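PDB 2FIW: GCN5-related N-acetyltransferase:Aminotransferase, class-II from Rhodopseudomonas palustris, which binds acetyl coenzyme A and, as a member of the GNAT family, probably transfers its acetyl group to an amine of an acceptor substrate. Local coordinates for residues A27-L32 with E43-A48; A56-G61 with H84-Y89; R141-V144 with E149-A152. All blocks are in the same frame, centred on the assembly; numbering follows the deposited sequence.

Interaction 1 of 3, residues A27-L32 with E43-A48; sequences ASIEQL and EAWASA. With ACO (acetyl coenzyme *a), chain C.
Ile29 packs over one face of the Trp45 indole, its side chain running obliquely across it, and carries the contact between the helix 18-32 and the helix 39-46 by meeting both Trp45 and Ala46. The tip of the isoleucine, CD1, stands 3.5 Å from the centroid of the five-membered ring and only 15° off its normal, a CH-pi contact made over the face. Further along the same side chain, CG1 sits above the middle of the whole indole, and the branch methyl CG2 reaches CE3 of Trp45 at 4.0 Å, so that both arms of the residue follow the ring system from its pyrrole end to its benzene end. Beyond the ring, Ile29 CG2 also touches Ala46 CB at 4.2 Å; the CA atoms of Ile29 and Ala46 are 6.4 Å apart, an approach the small alanine probably allows.

In the GNAT fold the helices that follow the first strand commonly help to form the acceptor side of the active site, and here both segments contribute to the acetyl coenzyme A pocket. With CG anti to its backbone N (chi1 -172°), Trp45 extends from its helix toward the pantetheine arm, where CH2 comes within 3.9 Å of the cofactor's O5P, which lies near the ring plane at the edge. From the other helix, Leu32 CD1 packs against the pantetheine amide, 3.5 Å from O9P, and Ser28 OG is 2.6 Å from that same oxygen.

Second-shell groups help to position Trp45 and Ser28. The indole NE1 of Trp45 is hydrogen-bonded to Tyr89 OH, which probably restrains the rotation of the ring beneath Ile29, while Tyr37 meets the indole edge-to-face. Ser28 OG is hydrogen-bonded to the backbone oxygen of Val90.

Interaction 2 of 3, residues A56-G61 with H84-Y89; sequences AARLSG and HIDMLY. With ACO (acetyl coenzyme *a), chain C.
The guanidinium of Arg58 has the selenium of Met87, a selenomethionine, over one face, 3.8 Å above the plane and offset toward the rim, while the carboxylate of Asp86 meets its edge. The planes of the two charged groups are 57° apart and the salt bridge is lopsided: Arg58 NE gives a 2.7 Å hydrogen bond to the syn side of Asp86 OD2, whereas the bonds from NH2 to OD1 and OD2 are weak. The arginine is fully extended, with CG anti to the backbone N (chi1 180°), and this carries the charge from the helix 52-60 across to the strand 84-90. Putting an alanine at Arg58 would probably cost Asp86 the salt bridge from NE and leave a gap over the selenium of Met87. A weak hydrogen bond from Gln62 NE2 also reaches Asp86 OD2. The Leu59 and Met87 side chains meet as well, but their exact fit is doubtful in the model.

On the strand, the Tyr89 ring lies beside the pantetheine, with CD1 3.6 Å from C6P of the cofactor, and Met87 CB sits at the edge of this ring, in its plane. The backbone of Leu88 engages the cofactor twice: Leu88 O accepts a 2.8 Å hydrogen bond from the cofactor's N4P. Leu88 N makes a weak one to the acetyl oxygen. Asp86 and Met87 both face Ser78 on the neighbouring strand 72-80, forming a classic beta bulge. A bulged strand that pairs with the pantetheine and presents a backbone N-H to the acetyl carbonyl is characteristic of the acetyl coenzyme A site of GNAT acetyltransferases.

Interaction 3 of 3, residues R141-V144 with E149-A152; sequences RNTV and EWLA
Val144 and Leu151 form an antiparallel hydrogen-bonded pair, joined by two backbone bonds: Val144 N to Leu151 O at 2.8 Å, nearly straight at 171°, and Leu151 N to Val144 O at 3.0 Å. CA-H...O contacts flank them, from Thr143 CA to Leu151 O and from Trp150 CA to Val144 O, with a third from Ala152 CA to Asn142 O where Thr143 and Ala152 make the neighbouring non-hydrogen-bonded pair.

Apolar packing continues on both faces. On the face of Val144 and Leu151, Val144 CG1 lies 4.1 Å from Leu151 CB; Leu151 itself is covered by Trp45 and Gln41 of the helix 39-46. On the face of Thr143 and Ala152, Thr143 CG2 touches Trp150 CB at 3.5 Å; with OG1 of Thr143 beside the backbone N (chi1 -65°), this methyl is anti to that N and reaches Trp150.

Of the polar side chains, Arg141 bends at its second and third torsions to bring one face of its guanidinium over Ala152 CB, 3.7 Å from NH1, while NH2 forms a salt bridge with Asp125. Asn142 ND2 is hydrogen-bonded to Asn153 OD1 and Thr155 OG1.

Together the segments belong to the beta hairpin of strands 137-146 and 149-159, which closes one side of the sheet in this GNAT fold.

How the interactions relate
Along the chain the three contacts come in series, and their centres lie 15 to 19 Å apart. Interaction 1 pairs two helices, interaction 2 ties the next helix, 52-60, to the central strand 84-90, and interaction 3 closes the hairpin at one edge of the same mixed sheet. Trp45 of interaction 1 connects all three, reaching Tyr89 of interaction 2 and Leu151 of interaction 3. Interactions 2 and 3 do not touch, their nearest atoms being about 8 Å apart. Interactions 1 and 2 both reach acetyl coenzyme A, so helices 18-32 and 39-46 and strand 84-90 line its pantetheine arm, with the hairpin packed behind Trp45.

Interaction 1 of 3, residues A27-L32 with E43-A48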
loop_
_atom_site.group_PDB
_atom_site.type_symbol
_atom_site.label_atom_id
_atom_site.label_comp_id
_atom_site.label_asym_id
_atom_site.label_seq_id
_atom_site.Cartn_x
_atom_site.Cartn_y
_atom_site.Cartn_z
ATOM N N ALA A 27 8.029 7.389 -5.245
ATOM C CA ALA A 27 8.920 7.929 -4.218
ATOM C C ALA A 27 9.030 6.992 -3.023
ATOM O O ALA A 27 10.095 6.844 -2.436
ATOM C CB ALA A 27 8.463 9.288 -3.792
ATOM N N SER A 28 7.917 6.356 -2.672
ATOM C CA SER A 28 7.856 5.354 -1.601
ATOM C C SER A 28 8.755 4.149 -1.906
ATOM O O SER A 28 9.483 3.662 -1.048
ATOM C CB SER A 28 6.409 4.890 -1.439
ATOM O OG SER A 28 6.260 4.033 -0.325
ATOM N N ILE A 29 8.683 3.670 -3.146
ATOM C CA ILE A 29 9.493 2.554 -3.613
ATOM C C ILE A 29 11.002 2.895 -3.665
ATOM O O ILE A 29 11.826 2.166 -3.108
ATOM C CB ILE A 29 8.968 2.052 -4.968
ATOM C CG1 ILE A 29 7.581 1.416 -4.773
ATOM C CG2 ILE A 29 9.985 1.095 -5.665
ATOM C CD1 ILE A 29 6.805 1.260 -6.064
ATOM N N GLU A 30 11.349 3.986 -4.341
ATOM C CA GLU A 30 12.742 4.413 -4.459
ATOM C C GLU A 30 13.392 4.491 -3.085
ATOM O O GLU A 30 14.418 3.848 -2.816
ATOM C CB GLU A 30 12.818 5.781 -5.141
ATOM C CG GLU A 30 12.435 5.772 -6.623
ATOM C CD GLU A 30 12.419 7.163 -7.232
ATOM O OE1 GLU A 30 12.315 8.160 -6.472
ATOM O OE2 GLU A 30 12.500 7.252 -8.479
ATOM N N GLN A 31 12.744 5.243 -2.205
ATOM C CA GLN A 31 13.345 5.642 -0.927
ATOM C C GLN A 31 13.159 4.670 0.236
ATOM O O GLN A 31 13.915 4.748 1.206
ATOM C CB GLN A 31 12.885 7.057 -0.521
ATOM C CG GLN A 31 13.177 8.147 -1.588
ATOM C CD GLN A 31 12.798 9.576 -1.145
ATOM O OE1 GLN A 31 13.149 10.025 -0.036
ATOM N NE2 GLN A 31 12.083 10.304 -2.025
ATOM N N LEU A 32 12.178 3.764 0.187
ATOM C CA LEU A 32 11.907 2.946 1.385
ATOM C C LEU A 32 12.224 1.464 1.297
ATOM O O LEU A 32 12.036 0.735 2.266
ATOM C CB LEU A 32 10.470 3.158 1.900
ATOM C CG LEU A 32 10.054 4.599 2.217
ATOM C CD1 LEU A 32 8.546 4.734 2.274
ATOM C CD2 LEU A 32 10.718 5.113 3.515
ATOM N N GLU A 43 13.311 -0.397 -9.725
ATOM C CA GLU A 43 12.992 0.263 -10.988
ATOM C C GLU A 43 11.833 -0.411 -11.713
ATOM O O GLU A 43 10.985 0.269 -12.284
ATOM C CB GLU A 43 14.232 0.343 -11.899
ATOM C CG GLU A 43 15.259 1.398 -11.463
ATOM C CD GLU A 43 16.674 1.181 -12.026
ATOM O OE1 GLU A 43 16.892 0.266 -12.861
ATOM O OE2 GLU A 43 17.577 1.944 -11.614
ATOM N N ALA A 44 11.804 -1.742 -11.693
ATOM C CA ALA A 44 10.719 -2.511 -12.298
ATOM C C ALA A 44 9.407 -2.342 -11.529
ATOM O O ALA A 44 8.363 -2.130 -12.122
ATOM C CB ALA A 44 11.088 -3.970 -12.380
ATOM N N TRP A 45 9.489 -2.450 -10.206
ATOM C CA TRP A 45 8.363 -2.199 -9.308
ATOM C C TRP A 45 7.750 -0.807 -9.582
ATOM O O TRP A 45 6.566 -0.726 -9.887
ATOM C CB TRP A 45 8.841 -2.322 -7.865
ATOM C CG TRP A 45 7.802 -2.280 -6.803
ATOM C CD1 TRP A 45 6.448 -2.020 -6.942
ATOM C CD2 TRP A 45 8.033 -2.452 -5.409
ATOM N NE1 TRP A 45 5.833 -2.045 -5.710
ATOM C CE2 TRP A 45 6.784 -2.304 -4.750
ATOM C CE3 TRP A 45 9.174 -2.734 -4.645
ATOM C CZ2 TRP A 45 6.652 -2.423 -3.352
ATOM C CZ3 TRP A 45 9.040 -2.850 -3.260
ATOM C CH2 TRP A 45 7.788 -2.688 -2.631
ATOM N N ALA A 46 8.556 0.260 -9.489
ATOM C CA ALA A 46 8.099 1.629 -9.752
ATOM C C ALA A 46 7.592 1.866 -11.168
ATOM O O ALA A 46 6.759 2.741 -11.393
ATOM C CB ALA A 46 9.198 2.617 -9.461
ATOM N N SER A 47 8.105 1.103 -12.128
ATOM C CA SER A 47 7.812 1.359 -13.524
ATOM C C SER A 47 6.337 1.109 -13.795
ATOM O O SER A 47 5.863 1.395 -14.884
ATOM C CB SER A 47 8.706 0.511 -14.466
ATOM O OG SER A 47 8.167 -0.804 -14.661
ATOM N N ALA A 48 5.612 0.574 -12.813
ATOM C CA ALA A 48 4.179 0.337 -12.987
ATOM C C ALA A 48 3.391 1.646 -13.155
ATOM O O ALA A 48 2.344 1.673 -13.814
ATOM C CB ALA A 48 3.627 -0.499 -11.849
HETATM N N1A ACO C . 7.262 6.992 17.130
HETATM C C2A ACO C . 7.809 5.789 16.867
HETATM N N3A ACO C . 7.239 4.932 15.998
HETATM C C4A ACO C . 6.081 5.238 15.333
HETATM C C5A ACO C . 5.459 6.457 15.547
HETATM C C6A ACO C . 6.111 7.387 16.519
HETATM N N6A ACO C . 5.571 8.601 16.793
HETATM N N7A ACO C . 4.349 6.492 14.775
HETATM C C8A ACO C . 4.290 5.322 14.094
HETATM N N9A ACO C . 5.338 4.564 14.445
HETATM C C1B ACO C . 5.711 3.207 13.962
HETATM C C2B ACO C . 4.659 2.134 14.170
HETATM O O2B ACO C . 4.724 1.599 15.493
HETATM C C3B ACO C . 5.062 1.107 13.124
HETATM O O3B ACO C . 5.909 0.099 13.680
HETATM P P3B ACO C . 6.022 -1.386 13.040
HETATM O O7A ACO C . 6.873 -1.274 11.780
HETATM O O8A ACO C . 4.593 -1.778 12.737
HETATM O O9A ACO C . 6.667 -2.172 14.160
HETATM C C4B ACO C . 5.820 1.893 12.046
HETATM O O4B ACO C . 6.036 3.206 12.565
HETATM C C5B ACO C . 5.041 2.005 10.735
HETATM O O5B ACO C . 3.698 2.402 11.050
HETATM P P1A ACO C . 2.927 3.585 10.279
HETATM O O1A ACO C . 3.563 4.916 10.622
HETATM O O2A ACO C . 1.462 3.332 10.559
HETATM O O3A ACO C . 3.231 3.185 8.743
HETATM P P2A ACO C . 3.879 4.171 7.674
HETATM O O4A ACO C . 5.325 4.364 8.038
HETATM O O5A ACO C . 2.974 5.364 7.550
HETATM O O6A ACO C . 3.786 3.328 6.294
HETATM C CBP ACO C . 4.467 1.480 4.772
HETATM C CCP ACO C . 4.024 1.918 6.179
HETATM C CDP ACO C . 4.838 0.003 4.843
HETATM C CEP ACO C . 3.332 1.693 3.782
HETATM C CAP ACO C . 5.669 2.320 4.274
HETATM O OAP ACO C . 6.864 2.035 5.022
HETATM C C9P ACO C . 5.972 2.307 2.779
HETATM O O9P ACO C . 5.383 3.182 1.970
HETATM N N8P ACO C . 6.814 1.480 2.313
HETATM C C7P ACO C . 7.307 1.309 0.939
HETATM C C6P ACO C . 6.272 0.745 -0.035
HETATM C C5P ACO C . 5.841 -0.608 0.444
HETATM O O5P ACO C . 6.659 -1.422 0.853
HETATM N N4P ACO C . 4.540 -0.848 0.406
HETATM C C3P ACO C . 3.897 -2.071 0.845
HETATM C C2P ACO C . 3.934 -3.046 -0.321
HETATM S S1P ACO C . 2.723 -4.245 0.094
HETATM C C ACO C . 1.419 -3.882 -0.879
HETATM O O ACO C . 1.281 -2.754 -1.337
HETATM C CH3 ACO C . 0.550 -4.844 -1.150
#

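Interaction 2 of 3, residues A56-G61 with H84-Y89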
loop_
_atom_site.group_PDB
_atom_site.type_symbol
_atom_site.label_atom_id
_atom_site.label_comp_id
_atom_site.label_asym_id
_atom_site.label_seq_id
_atom_site.Cartn_x
_atom_site.Cartn_y
_atom_site.Cartn_z
ATOM N N ALA A 56 -3.812 4.238 -13.291
ATOM C CA ALA A 56 -5.046 4.891 -12.881
ATOM C C ALA A 56 -6.259 3.942 -12.898
ATOM O O ALA A 56 -7.064 3.972 -11.992
ATOM C CB ALA A 56 -5.292 6.134 -13.744
ATOM N N ALA A 57 -6.369 3.077 -13.900
ATOM C CA ALA A 57 -7.467 2.094 -13.955
ATOM C C ALA A 57 -7.473 1.109 -12.783
ATOM O O ALA A 57 -8.544 0.718 -12.290
ATOM C CB ALA A 57 -7.481 1.344 -15.294
ATOM N N ARG A 58 -6.290 0.692 -12.344
ATOM C CA ARG A 58 -6.178 -0.241 -11.223
ATOM C C ARG A 58 -6.718 0.424 -9.948
ATOM O O ARG A 58 -7.422 -0.189 -9.176
ATOM C CB ARG A 58 -4.716 -0.690 -11.056
ATOM C CG ARG A 58 -4.435 -1.664 -9.927
ATOM C CD ARG A 58 -2.932 -1.822 -9.798
ATOM N NE ARG A 58 -2.525 -2.741 -8.726
ATOM C CZ ARG A 58 -1.261 -3.090 -8.475
ATOM N NH1 ARG A 58 -0.266 -2.602 -9.212
ATOM N NH2 ARG A 58 -0.981 -3.925 -7.480
ATOM N N LEU A 59 -6.380 1.691 -9.764
ATOM C CA LEU A 59 -6.821 2.506 -8.657
ATOM C C LEU A 59 -8.319 2.794 -8.682
ATOM O O LEU A 59 -9.011 2.584 -7.686
ATOM C CB LEU A 59 -6.040 3.827 -8.691
ATOM C CG LEU A 59 -4.842 3.936 -7.730
ATOM C CD1 LEU A 59 -4.158 2.648 -7.649
ATOM C CD2 LEU A 59 -3.866 4.985 -8.163
ATOM N N SER A 60 -8.815 3.275 -9.819
ATOM C CA SER A 60 -10.197 3.731 -9.946
ATOM C C SER A 60 -11.198 2.581 -9.928
ATOM O O SER A 60 -12.362 2.772 -9.596
ATOM C CB SER A 60 -10.373 4.590 -11.212
ATOM O OG SER A 60 -10.368 3.780 -12.381
ATOM N N GLY A 61 -10.726 1.386 -10.267
ATOM C CA GLY A 61 -11.576 0.202 -10.320
ATOM C C GLY A 61 -11.494 -0.622 -9.048
ATOM O O GLY A 61 -12.127 -1.681 -8.940
ATOM N N HIS A 84 -8.611 -8.371 -0.627
ATOM C CA HIS A 84 -7.203 -8.136 -0.956
ATOM C C HIS A 84 -6.720 -6.719 -0.697
ATOM O O HIS A 84 -7.224 -5.765 -1.291
ATOM C CB HIS A 84 -6.901 -8.494 -2.404
ATOM C CG HIS A 84 -6.982 -9.953 -2.687
ATOM N ND1 HIS A 84 -8.172 -10.589 -2.956
ATOM C CD2 HIS A 84 -6.022 -10.906 -2.739
ATOM C CE1 HIS A 84 -7.943 -11.874 -3.164
ATOM N NE2 HIS A 84 -6.645 -12.092 -3.037
ATOM N N ILE A 85 -5.712 -6.594 0.159
ATOM C CA ILE A 85 -4.972 -5.346 0.262
ATOM C C ILE A 85 -4.014 -5.310 -0.909
ATOM O O ILE A 85 -2.965 -5.944 -0.880
ATOM C CB ILE A 85 -4.214 -5.208 1.596
ATOM C CG1 ILE A 85 -5.212 -5.177 2.764
ATOM C CG2 ILE A 85 -3.297 -3.969 1.576
ATOM C CD1 ILE A 85 -4.607 -4.736 4.060
ATOM N N ASP A 86 -4.396 -4.565 -1.940
ATOM C CA ASP A 86 -3.658 -4.528 -3.191
ATOM C C ASP A 86 -2.465 -3.571 -3.150
ATOM O O ASP A 86 -1.432 -3.845 -3.752
ATOM C CB ASP A 86 -4.597 -4.155 -4.338
ATOM C CG ASP A 86 -3.976 -4.394 -5.705
ATOM O OD1 ASP A 86 -3.481 -5.513 -5.951
ATOM O OD2 ASP A 86 -3.985 -3.467 -6.538
HETATM N N MSE A 87 -2.614 -2.456 -2.440
HETATM C CA MSE A 87 -1.627 -1.386 -2.422
HETATM C C MSE A 87 -1.632 -0.634 -1.106
HETATM O O MSE A 87 -2.697 -0.402 -0.517
HETATM C CB MSE A 87 -1.881 -0.410 -3.571
HETATM C CG MSE A 87 -1.798 -1.064 -4.935
HETATM SE SE MSE A 87 -1.902 0.181 -6.376
HETATM C CE MSE A 87 -3.659 0.644 -6.196
ATOM N N LEU A 88 -0.429 -0.275 -0.656
ATOM C CA LEU A 88 -0.190 0.533 0.534
ATOM C C LEU A 88 1.110 1.279 0.306
ATOM O O LEU A 88 2.168 0.658 0.265
ATOM C CB LEU A 88 -0.031 -0.345 1.775
ATOM C CG LEU A 88 -0.384 0.231 3.158
ATOM C CD1 LEU A 88 0.493 -0.363 4.258
ATOM C CD2 LEU A 88 -0.448 1.755 3.287
ATOM N N TYR A 89 1.039 2.593 0.136
ATOM C CA TYR A 89 2.222 3.412 -0.161
ATOM C C TYR A 89 2.118 4.755 0.551
ATOM O O TYR A 89 1.228 5.558 0.271
ATOM C CB TYR A 89 2.420 3.595 -1.685
ATOM C CG TYR A 89 2.635 2.286 -2.387
ATOM C CD1 TYR A 89 3.921 1.748 -2.519
ATOM C CD2 TYR A 89 1.552 1.549 -2.883
ATOM C CE1 TYR A 89 4.129 0.506 -3.138
ATOM C CE2 TYR A 89 1.738 0.304 -3.504
ATOM C CZ TYR A 89 3.033 -0.210 -3.633
ATOM O OH TYR A 89 3.243 -1.442 -4.236
HETATM N N1A ACO C . 7.262 6.992 17.130
HETATM C C2A ACO C . 7.809 5.789 16.867
HETATM N N3A ACO C . 7.239 4.932 15.998
HETATM C C4A ACO C . 6.081 5.238 15.333
HETATM C C5A ACO C . 5.459 6.457 15.547
HETATM C C6A ACO C . 6.111 7.387 16.519
HETATM N N6A ACO C . 5.571 8.601 16.793
HETATM N N7A ACO C . 4.349 6.492 14.775
HETATM C C8A ACO C . 4.290 5.322 14.094
HETATM N N9A ACO C . 5.338 4.564 14.445
HETATM C C1B ACO C . 5.711 3.207 13.962
HETATM C C2B ACO C . 4.659 2.134 14.170
HETATM O O2B ACO C . 4.724 1.599 15.493
HETATM C C3B ACO C . 5.062 1.107 13.124
HETATM O O3B ACO C . 5.909 0.099 13.680
HETATM P P3B ACO C . 6.022 -1.386 13.040
HETATM O O7A ACO C . 6.873 -1.274 11.780
HETATM O O8A ACO C . 4.593 -1.778 12.737
HETATM O O9A ACO C . 6.667 -2.172 14.160
HETATM C C4B ACO C . 5.820 1.893 12.046
HETATM O O4B ACO C . 6.036 3.206 12.565
HETATM C C5B ACO C . 5.041 2.005 10.735
HETATM O O5B ACO C . 3.698 2.402 11.050
HETATM P P1A ACO C . 2.927 3.585 10.279
HETATM O O1A ACO C . 3.563 4.916 10.622
HETATM O O2A ACO C . 1.462 3.332 10.559
HETATM O O3A ACO C . 3.231 3.185 8.743
HETATM P P2A ACO C . 3.879 4.171 7.674
HETATM O O4A ACO C . 5.325 4.364 8.038
HETATM O O5A ACO C . 2.974 5.364 7.550
HETATM O O6A ACO C . 3.786 3.328 6.294
HETATM C CBP ACO C . 4.467 1.480 4.772
HETATM C CCP ACO C . 4.024 1.918 6.179
HETATM C CDP ACO C . 4.838 0.003 4.843
HETATM C CEP ACO C . 3.332 1.693 3.782
HETATM C CAP ACO C . 5.669 2.320 4.274
HETATM O OAP ACO C . 6.864 2.035 5.022
HETATM C C9P ACO C . 5.972 2.307 2.779
HETATM O O9P ACO C . 5.383 3.182 1.970
HETATM N N8P ACO C . 6.814 1.480 2.313
HETATM C C7P ACO C . 7.307 1.309 0.939
HETATM C C6P ACO C . 6.272 0.745 -0.035
HETATM C C5P ACO C . 5.841 -0.608 0.444
HETATM O O5P ACO C . 6.659 -1.422 0.853
HETATM N N4P ACO C . 4.540 -0.848 0.406
HETATM C C3P ACO C . 3.897 -2.071 0.845
HETATM C C2P ACO C . 3.934 -3.046 -0.321
HETATM S S1P ACO C . 2.723 -4.245 0.094
HETATM C C ACO C . 1.419 -3.882 -0.879
HETATM O O ACO C . 1.281 -2.754 -1.337
HETATM C CH3 ACO C . 0.550 -4.844 -1.150
#

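Interaction 3 of 3, residues R141-V144 with E149-A152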
loop_
_atom_site.group_PDB
_atom_site.type_symbol
_atom_site.label_atom_id
_atom_site.label_comp_id
_atom_site.label_asym_id
_atom_site.label_seq_id
_atom_site.Cartn_x
_atom_site.Cartn_y
_atom_site.Cartn_z
ATOM N N ARG A 141 5.650 -17.569 1.030
ATOM C CA ARG A 141 6.661 -16.758 0.382
ATOM C C ARG A 141 6.492 -16.937 -1.131
ATOM O O ARG A 141 6.341 -18.058 -1.608
ATOM C CB ARG A 141 8.054 -17.176 0.889
ATOM C CG ARG A 141 9.261 -16.460 0.286
ATOM C CD ARG A 141 10.126 -15.815 1.393
ATOM N NE ARG A 141 9.730 -14.420 1.505
ATOM C CZ ARG A 141 10.492 -13.354 1.281
ATOM N NH1 ARG A 141 11.779 -13.442 1.004
ATOM N NH2 ARG A 141 9.938 -12.155 1.389
ATOM N N ASN A 142 6.457 -15.831 -1.873
ATOM C CA ASN A 142 6.274 -15.863 -3.321
ATOM C C ASN A 142 7.336 -15.054 -4.029
ATOM O O ASN A 142 8.058 -14.268 -3.425
ATOM C CB ASN A 142 4.924 -15.267 -3.763
ATOM C CG ASN A 142 3.804 -15.463 -2.755
ATOM O OD1 ASN A 142 3.340 -16.587 -2.508
ATOM N ND2 ASN A 142 3.330 -14.356 -2.201
ATOM N N THR A 143 7.404 -15.248 -5.333
ATOM C CA THR A 143 8.150 -14.382 -6.221
ATOM C C THR A 143 7.137 -13.869 -7.222
ATOM O O THR A 143 6.302 -14.621 -7.711
ATOM C CB THR A 143 9.288 -15.159 -6.934
ATOM O OG1 THR A 143 10.252 -15.588 -5.956
ATOM C CG2 THR A 143 9.961 -14.326 -7.986
ATOM N N VAL A 144 7.190 -12.578 -7.498
ATOM C CA VAL A 144 6.343 -11.983 -8.522
ATOM C C VAL A 144 7.241 -11.492 -9.664
ATOM O O VAL A 144 8.335 -10.968 -9.433
ATOM C CB VAL A 144 5.422 -10.833 -7.927
ATOM C CG1 VAL A 144 6.255 -9.677 -7.388
ATOM C CG2 VAL A 144 4.412 -10.339 -8.950
ATOM N N GLU A 149 11.571 -8.412 -14.022
ATOM C CA GLU A 149 12.329 -8.645 -12.795
ATOM C C GLU A 149 11.572 -9.592 -11.889
ATOM O O GLU A 149 10.350 -9.639 -11.950
ATOM C CB GLU A 149 12.579 -7.334 -12.047
ATOM C CG GLU A 149 13.608 -6.439 -12.694
ATOM C CD GLU A 149 15.016 -6.787 -12.266
ATOM O OE1 GLU A 149 15.888 -6.829 -13.137
ATOM O OE2 GLU A 149 15.252 -7.028 -11.063
ATOM N N TRP A 150 12.301 -10.328 -11.052
ATOM C CA TRP A 150 11.699 -11.121 -10.001
ATOM C C TRP A 150 11.881 -10.426 -8.635
ATOM O O TRP A 150 12.977 -9.942 -8.303
ATOM C CB TRP A 150 12.266 -12.547 -9.974
ATOM C CG TRP A 150 11.897 -13.434 -11.186
ATOM C CD1 TRP A 150 10.999 -13.153 -12.195
ATOM C CD2 TRP A 150 12.402 -14.751 -11.465
ATOM N NE1 TRP A 150 10.938 -14.205 -13.090
ATOM C CE2 TRP A 150 11.785 -15.196 -12.665
ATOM C CE3 TRP A 150 13.331 -15.588 -10.831
ATOM C CZ2 TRP A 150 12.067 -16.452 -13.235
ATOM C CZ3 TRP A 150 13.605 -16.837 -11.404
ATOM C CH2 TRP A 150 12.971 -17.251 -12.592
ATOM N N LEU A 151 10.799 -10.382 -7.857
ATOM C CA LEU A 151 10.784 -9.715 -6.563
ATOM C C LEU A 151 10.086 -10.638 -5.594
ATOM O O LEU A 151 9.025 -11.179 -5.916
ATOM C CB LEU A 151 10.028 -8.381 -6.645
ATOM C CG LEU A 151 10.725 -7.097 -7.081
ATOM C CD1 LEU A 151 10.873 -6.984 -8.593
ATOM C CD2 LEU A 151 9.940 -5.914 -6.592
ATOM N N ALA A 152 10.679 -10.837 -4.419
ATOM C CA ALA A 152 10.061 -11.664 -3.385
ATOM C C ALA A 152 8.970 -10.876 -2.657
ATOM O O ALA A 152 9.024 -9.642 -2.592
ATOM C CB ALA A 152 11.090 -12.158 -2.402
#